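Ofchtiv-allosamidin (Ostrinia furnacalis, PDB 6JMB) probably hydrolyses chitin as a group IV insect chitinase of glycosyl hydrolase family 18, and is captured here with the inhibitor allosamidin. Local coordinates at residues 262-267 against 316-321; 290-293 against 298-301. All coordinates share one frame; numbering follows the deposited sequence.

In the fold
Beyond the long strand 243-256, which carries ligand-pocket residue Y250, the chain makes the loop that holds 262-267, then runs through strand 283-285 and helix 286-295. Contact 2 closes a short turn from that helix back to the start of strand 300-304. The antiparallel strands 309-314 and 317-320 follow, and at W318 contact 1 closes the larger loop, which therefore encloses the whole of contact 2. The two contacts join through strand 317-320 and the residue after it: N317 CB lies 3.5 Å from W299 CH2, and F321 packs on L293 and V301. Together they join loop 262-267, helix 286-295 and strands 300-304, 309-314 and 317-320, consistent with an insertion before the last barrel strand, 341-345.

Contact 1: residues 262-267 against 316-321; sequences NAPNSP and YNWVSF
W318 extends its indole to N262 and P264 because CG is anti to the backbone N (chi1 -168°) and the second torsion turns the ring plane roughly perpendicular to the plane through CA, CB and CG. From strand 317-320 the pyrrole side of the ring thus arrives at the backbone of the loop, while the benzo side lies next to the proline. The indole N-H is given to a main-chain carbonyl, with W318 NE1 2.8 Å from N262 O. The acceptor sits at the ring edge, close to the indole plane, yet the bond is bent, with an N-H...O angle of 130°. Seen from the carbonyl, the donor comes from above its plane, 52° out of it, and not along a lone pair. The same oxygen also lies 3.2 Å from W318 CD1. Next to this bond, P264 and W318 cross at about a right angle: P264 CA approaches CZ2 of W318 to 3.7 Å, and P264 CG is 4.1 Å from the same ring carbon.

The loop meets the ring in a fixed shape. A263 to S266 form a type II turn, and S266 OG donates to A263 O at 2.6 Å, a bond supplemented by T203 OG1 on the same carbonyl. The side-chain amide of N262 turns elsewhere, its ND2 binding P259 O. Rings of Y311 and F254 also meet the indole, placing it between the loop and the antiparallel strands. Chemically, one N-H...O bond is set among backbone and proline carbons: the nitrogen of a buried tryptophan is satisfied by a loop carbonyl, and that bent bond probably helps to fix where the loop lies, together with the bonds to T203.

Contact 2: residues 290-293 against 298-301; sequences CYIL and SWTV
L293 and I292, from adjacent positions on helix 286-295, are the two side chains that project onto W299, and no hydrogen bond crosses between the segments. The forked end of L293 does most of the filling. Its CD2 methyl rests in the angle where the indole joins its CB, 3.6 Å from W299 CB and 3.7 Å from W299 CG, lying above the ring plane but shifted toward the rim. The same methyl reaches CG2 of V301 at 3.9 Å, and CD1 of L293 also touches that group, so V301 closes the second side of the hollow that receives the leucine. L293 and W299 cross at about a right angle.

The ring leans toward the helix because W299 CG stands anti to the carbonyl carbon (chi1 -73°), and a second torsion near 90° turns the NE1 side of the indole to I292. There the branch methyl CG2 of I292 comes to 3.4 Å from W299 NE1, and it also packs against CE2 and CZ2. F289, earlier on the helix, meets the indole edge-to-face, while A312 and L314 of strand 309-314 touch it as well. Replacing W299 by an alanine would probably open a gap beneath CD2 of L293 and leave the I292 methyl without its ring.

C290, one turn before L293 on the helix, is tied by a disulfide to C356. Such packing of a helix on an antiparallel sheet is consistent with the alpha+beta insertion domain that many family 18 chitinases carry beside the TIM barrel.

Contact 1: residues 262-267 against 316-321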
ATOM      1  N   ASN A 262      -6.710  -8.551  26.277  1.00 12.40           N
ATOM      2  CA  ASN A 262      -7.145  -8.004  24.996  1.00 12.82           C
ATOM      3  C   ASN A 262      -6.466  -6.679  24.663  1.00 11.96           C
ATOM      4  O   ASN A 262      -6.945  -5.939  23.795  1.00 12.85           O
ATOM      5  CB  ASN A 262      -8.671  -7.865  24.973  1.00 13.68           C
ATOM      6  CG  ASN A 262      -9.208  -7.221  26.242  1.00 15.45           C
ATOM      7  OD1 ASN A 262      -8.648  -6.245  26.739  1.00 16.57           O
ATOM      8  ND2 ASN A 262     -10.289  -7.774  26.776  1.00 21.47           N
ATOM      9  N   ALA A 263      -5.367  -6.357  25.333  1.00 12.01           N
ATOM     10  CA  ALA A 263      -4.570  -5.208  24.964  1.00 12.44           C
ATOM     11  C   ALA A 263      -3.791  -5.527  23.690  1.00 10.86           C
ATOM     12  O   ALA A 263      -3.673  -6.688  23.290  1.00 12.11           O
ATOM     13  CB  ALA A 263      -3.599  -4.879  26.098  1.00 14.80           C
ATOM     14  N   PRO A 264      -3.232  -4.513  23.030  1.00 11.41           N
ATOM     15  CA  PRO A 264      -2.195  -4.789  22.035  1.00 11.63           C
ATOM     16  C   PRO A 264      -1.092  -5.601  22.696  1.00 11.28           C
ATOM     17  O   PRO A 264      -0.866  -5.504  23.905  1.00 12.22           O
ATOM     18  CB  PRO A 264      -1.698  -3.392  21.637  1.00 11.22           C
ATOM     19  CG  PRO A 264      -2.819  -2.463  22.009  1.00 11.21           C
ATOM     20  CD  PRO A 264      -3.443  -3.069  23.231  1.00 12.37           C
ATOM     21  N   ASN A 265      -0.437  -6.444  21.896  1.00 11.00           N
ATOM     22  CA  ASN A 265       0.634  -7.325  22.362  1.00 11.98           C
ATOM     23  C   ASN A 265       0.154  -8.392  23.341  1.00 12.46           C
ATOM     24  O   ASN A 265       0.901  -8.820  24.229  1.00 14.90           O
ATOM     25  CB  ASN A 265       1.847  -6.550  22.879  1.00 13.20           C
ATOM     26  CG  ASN A 265       2.656  -5.986  21.749  1.00 12.65           C
ATOM     27  OD1 ASN A 265       3.329  -6.728  21.030  1.00 15.11           O
ATOM     28  ND2 ASN A 265       2.553  -4.680  21.537  1.00 14.50           N
ATOM     29  N   SER A 266      -1.083  -8.844  23.163  1.00 11.56           N
ATOM     30  CA  SER A 266      -1.628  -9.978  23.889  1.00 11.52           C
ATOM     31  C   SER A 266      -1.528 -11.235  23.036  1.00 12.23           C
ATOM     32  O   SER A 266      -1.734 -11.174  21.816  1.00 11.50           O
ATOM     33  CB  SER A 266      -3.102  -9.743  24.205  1.00 12.08           C
ATOM     34  OG  SER A 266      -3.285  -8.579  24.987  1.00 13.12           O
ATOM     35  N   PRO A 267      -1.237 -12.376  23.657  1.00 11.94           N
ATOM     36  CA  PRO A 267      -1.148 -13.635  22.907  1.00 12.18           C
ATOM     37  C   PRO A 267      -2.338 -13.865  21.979  1.00 10.96           C
ATOM     38  O   PRO A 267      -3.500 -13.650  22.342  1.00 11.27           O
ATOM     39  CB  PRO A 267      -1.086 -14.691  24.016  1.00 12.12           C
ATOM     40  CG  PRO A 267      -0.383 -13.982  25.129  1.00 13.27           C
ATOM     41  CD  PRO A 267      -0.860 -12.547  25.071  1.00 12.51           C
ATOM     42  N   TYR A 316     -13.398 -13.426  21.394  1.00 10.75           N
ATOM     43  CA  TYR A 316     -12.125 -13.857  20.821  1.00 12.12           C
ATOM     44  C   TYR A 316     -11.584 -12.904  19.756  1.00 11.28           C
ATOM     45  O   TYR A 316     -10.398 -12.985  19.421  1.00 13.02           O
ATOM     46  CB  TYR A 316     -12.238 -15.283  20.274  1.00 13.35           C
ATOM     47  CG  TYR A 316     -12.084 -16.329  21.353  1.00 12.35           C
ATOM     48  CD1 TYR A 316     -10.826 -16.730  21.767  1.00 13.21           C
ATOM     49  CD2 TYR A 316     -13.192 -16.896  21.970  1.00 12.53           C
ATOM     50  CE1 TYR A 316     -10.661 -17.670  22.756  1.00 13.60           C
ATOM     51  CE2 TYR A 316     -13.039 -17.844  22.971  1.00 14.07           C
ATOM     52  CZ  TYR A 316     -11.765 -18.227  23.353  1.00 15.04           C
ATOM     53  OH  TYR A 316     -11.580 -19.166  24.343  1.00 16.93           O
ATOM     54  N   ASN A 317     -12.408 -12.009  19.215  1.00 11.03           N
ATOM     55  CA  ASN A 317     -11.970 -11.152  18.117  1.00 10.91           C
ATOM     56  C   ASN A 317     -11.152  -9.982  18.635  1.00 11.25           C
ATOM     57  O   ASN A 317     -11.556  -9.308  19.587  1.00 13.42           O
ATOM     58  CB  ASN A 317     -13.179 -10.567  17.399  1.00 13.41           C
ATOM     59  CG  ASN A 317     -14.035 -11.610  16.777  1.00 14.96           C
ATOM     60  OD1 ASN A 317     -13.658 -12.217  15.778  1.00 17.73           O
ATOM     61  ND2 ASN A 317     -15.206 -11.839  17.364  1.00 17.91           N
ATOM     62  N   TRP A 318     -10.026  -9.714  17.978  1.00  9.79           N
ATOM     63  CA  TRP A 318      -9.252  -8.506  18.216  1.00 10.53           C
ATOM     64  C   TRP A 318      -8.850  -7.964  16.853  1.00 10.30           C
ATOM     65  O   TRP A 318      -8.307  -8.701  16.027  1.00 10.65           O
ATOM     66  CB  TRP A 318      -8.021  -8.830  19.064  1.00 10.40           C
ATOM     67  CG  TRP A 318      -7.294  -7.649  19.609  1.00  9.71           C
ATOM     68  CD1 TRP A 318      -7.377  -7.147  20.886  1.00 11.25           C
ATOM     69  CD2 TRP A 318      -6.321  -6.846  18.928  1.00  9.98           C
ATOM     70  NE1 TRP A 318      -6.532  -6.075  21.026  1.00 10.85           N
ATOM     71  CE2 TRP A 318      -5.873  -5.869  19.841  1.00 10.44           C
ATOM     72  CE3 TRP A 318      -5.795  -6.853  17.629  1.00  9.51           C
ATOM     73  CZ2 TRP A 318      -4.925  -4.902  19.497  1.00 11.36           C
ATOM     74  CZ3 TRP A 318      -4.847  -5.895  17.289  1.00  9.88           C
ATOM     75  CH2 TRP A 318      -4.423  -4.933  18.222  1.00 10.20           C
ATOM     76  N   VAL A 319      -9.136  -6.689  16.605  1.00 10.02           N
ATOM     77  CA  VAL A 319      -8.975  -6.091  15.284  1.00  9.16           C
ATOM     78  C   VAL A 319      -8.190  -4.792  15.417  1.00  9.97           C
ATOM     79  O   VAL A 319      -8.564  -3.912  16.198  1.00 10.19           O
ATOM     80  CB  VAL A 319     -10.343  -5.819  14.629  1.00  9.50           C
ATOM     81  CG1 VAL A 319     -10.172  -5.119  13.279  1.00 10.77           C
ATOM     82  CG2 VAL A 319     -11.124  -7.107  14.459  1.00 10.34           C
ATOM     83  N   SER A 320      -7.109  -4.674  14.652  1.00  9.24           N
ATOM     84  CA  SER A 320      -6.414  -3.406  14.471  1.00  9.61           C
ATOM     85  C   SER A 320      -6.945  -2.753  13.201  1.00  9.68           C
ATOM     86  O   SER A 320      -7.093  -3.422  12.175  1.00 10.61           O
ATOM     87  CB  SER A 320      -4.921  -3.671  14.309  1.00 10.72           C
ATOM     88  OG  SER A 320      -4.286  -2.597  13.647  1.00  9.92           O
ATOM     89  N   PHE A 321      -7.240  -1.456  13.266  1.00  9.88           N
ATOM     90  CA  PHE A 321      -7.731  -0.752  12.086  1.00 10.41           C
ATOM     91  C   PHE A 321      -7.311   0.709  12.161  1.00 10.77           C
ATOM     92  O   PHE A 321      -6.666   1.145  13.118  1.00 10.98           O
ATOM     93  CB  PHE A 321      -9.246  -0.924  11.909  1.00 11.42           C
ATOM     94  CG  PHE A 321     -10.077  -0.253  12.973  1.00 10.42           C
ATOM     95  CD1 PHE A 321     -10.121  -0.748  14.267  1.00 10.95           C
ATOM     96  CD2 PHE A 321     -10.840   0.867  12.664  1.00 12.23           C
ATOM     97  CE1 PHE A 321     -10.903  -0.129  15.238  1.00 12.02           C
ATOM     98  CE2 PHE A 321     -11.630   1.479  13.628  1.00 12.44           C
ATOM     99  CZ  PHE A 321     -11.657   0.985  14.915  1.00 13.38           C
TER

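Contact 2: residues 290-293 against 298-301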
ATOM      1  N   CYS A 290     -16.039  -0.653   9.696  1.00 10.44           N
ATOM      2  CA  CYS A 290     -16.834   0.444  10.232  1.00 10.92           C
ATOM      3  C   CYS A 290     -18.307   0.070  10.276  1.00 11.52           C
ATOM      4  O   CYS A 290     -19.018   0.419  11.226  1.00 12.92           O
ATOM      5  CB  CYS A 290     -16.581   1.743   9.455  1.00 12.81           C
ATOM      6  SG  CYS A 290     -17.312   1.929   7.794  1.00 15.86           S
ATOM      7  N   TYR A 291     -18.776  -0.678   9.278  1.00 11.36           N
ATOM      8  CA  TYR A 291     -20.165  -1.114   9.282  1.00 12.46           C
ATOM      9  C   TYR A 291     -20.420  -2.111  10.405  1.00 13.91           C
ATOM     10  O   TYR A 291     -21.426  -2.004  11.120  1.00 14.60           O
ATOM     11  CB  TYR A 291     -20.520  -1.716   7.927  1.00 14.45           C
ATOM     12  CG  TYR A 291     -21.977  -2.075   7.804  1.00 16.86           C
ATOM     13  CD1 TYR A 291     -22.938  -1.096   7.594  1.00 22.40           C
ATOM     14  CD2 TYR A 291     -22.391  -3.394   7.910  1.00 17.83           C
ATOM     15  CE1 TYR A 291     -24.279  -1.429   7.487  1.00 24.70           C
ATOM     16  CE2 TYR A 291     -23.723  -3.736   7.806  1.00 22.83           C
ATOM     17  CZ  TYR A 291     -24.659  -2.751   7.595  1.00 24.20           C
ATOM     18  OH  TYR A 291     -25.988  -3.093   7.489  1.00 34.20           O
ATOM     19  N   ILE A 292     -19.519  -3.080  10.574  1.00 12.12           N
ATOM     20  CA  ILE A 292     -19.627  -4.046  11.668  1.00 13.80           C
ATOM     21  C   ILE A 292     -19.719  -3.331  13.015  1.00 13.67           C
ATOM     22  O   ILE A 292     -20.582  -3.645  13.849  1.00 14.01           O
ATOM     23  CB  ILE A 292     -18.455  -5.045  11.604  1.00 11.81           C
ATOM     24  CG1 ILE A 292     -18.728  -6.094  10.519  1.00 12.11           C
ATOM     25  CG2 ILE A 292     -18.220  -5.703  12.959  1.00 13.88           C
ATOM     26  CD1 ILE A 292     -17.506  -6.884  10.083  1.00 13.06           C
ATOM     27  N   LEU A 293     -18.851  -2.342  13.242  1.00 12.37           N
ATOM     28  CA  LEU A 293     -18.871  -1.615  14.511  1.00 13.18           C
ATOM     29  C   LEU A 293     -20.172  -0.842  14.682  1.00 15.80           C
ATOM     30  O   LEU A 293     -20.728  -0.779  15.783  1.00 18.02           O
ATOM     31  CB  LEU A 293     -17.685  -0.654  14.581  1.00 13.28           C
ATOM     32  CG  LEU A 293     -16.309  -1.290  14.713  1.00 11.88           C
ATOM     33  CD1 LEU A 293     -15.256  -0.194  14.688  1.00 13.50           C
ATOM     34  CD2 LEU A 293     -16.227  -2.106  15.992  1.00 13.41           C
ATOM     35  N   SER A 298     -21.779  -4.484  20.854  1.00 18.20           N
ATOM     36  CA  SER A 298     -21.013  -5.201  21.869  1.00 18.52           C
ATOM     37  C   SER A 298     -19.505  -5.048  21.707  1.00 16.26           C
ATOM     38  O   SER A 298     -18.768  -5.330  22.656  1.00 17.02           O
ATOM     39  CB  SER A 298     -21.388  -6.683  21.891  1.00 19.66           C
ATOM     40  OG  SER A 298     -22.742  -6.856  22.262  1.00 30.40           O
ATOM     41  N   TRP A 299     -19.031  -4.629  20.533  1.00 14.35           N
ATOM     42  CA  TRP A 299     -17.606  -4.388  20.356  1.00 14.11           C
ATOM     43  C   TRP A 299     -17.133  -3.299  21.309  1.00 14.59           C
ATOM     44  O   TRP A 299     -17.855  -2.337  21.584  1.00 17.05           O
ATOM     45  CB  TRP A 299     -17.322  -3.929  18.920  1.00 13.99           C
ATOM     46  CG  TRP A 299     -17.426  -5.013  17.890  1.00 12.99           C
ATOM     47  CD1 TRP A 299     -18.546  -5.385  17.206  1.00 13.90           C
ATOM     48  CD2 TRP A 299     -16.362  -5.844  17.409  1.00 12.01           C
ATOM     49  NE1 TRP A 299     -18.248  -6.404  16.330  1.00 14.26           N
ATOM     50  CE2 TRP A 299     -16.914  -6.707  16.441  1.00 12.18           C
ATOM     51  CE3 TRP A 299     -15.000  -5.951  17.712  1.00 11.68           C
ATOM     52  CZ2 TRP A 299     -16.152  -7.654  15.764  1.00 12.14           C
ATOM     53  CZ3 TRP A 299     -14.243  -6.893  17.030  1.00 11.17           C
ATOM     54  CH2 TRP A 299     -14.822  -7.734  16.073  1.00 11.50           C
ATOM     55  N   THR A 300     -15.917  -3.450  21.814  1.00 14.27           N
ATOM     56  CA  THR A 300     -15.245  -2.403  22.570  1.00 14.06           C
ATOM     57  C   THR A 300     -14.177  -1.812  21.668  1.00 13.81           C
ATOM     58  O   THR A 300     -13.314  -2.544  21.169  1.00 14.71           O
ATOM     59  CB  THR A 300     -14.594  -2.967  23.831  1.00 15.12           C
ATOM     60  OG1 THR A 300     -15.602  -3.540  24.674  1.00 18.74           O
ATOM     61  CG2 THR A 300     -13.876  -1.861  24.594  1.00 16.79           C
ATOM     62  N   VAL A 301     -14.244  -0.503  21.443  1.00 13.74           N
ATOM     63  CA  VAL A 301     -13.242   0.215  20.665  1.00 12.89           C
ATOM     64  C   VAL A 301     -12.407   1.038  21.631  1.00 15.76           C
ATOM     65  O   VAL A 301     -12.952   1.778  22.460  1.00 16.24           O
ATOM     66  CB  VAL A 301     -13.883   1.109  19.592  1.00 13.19           C
ATOM     67  CG1 VAL A 301     -12.797   1.833  18.795  1.00 15.39           C
ATOM     68  CG2 VAL A 301     -14.761   0.277  18.673  1.00 16.53           C
TER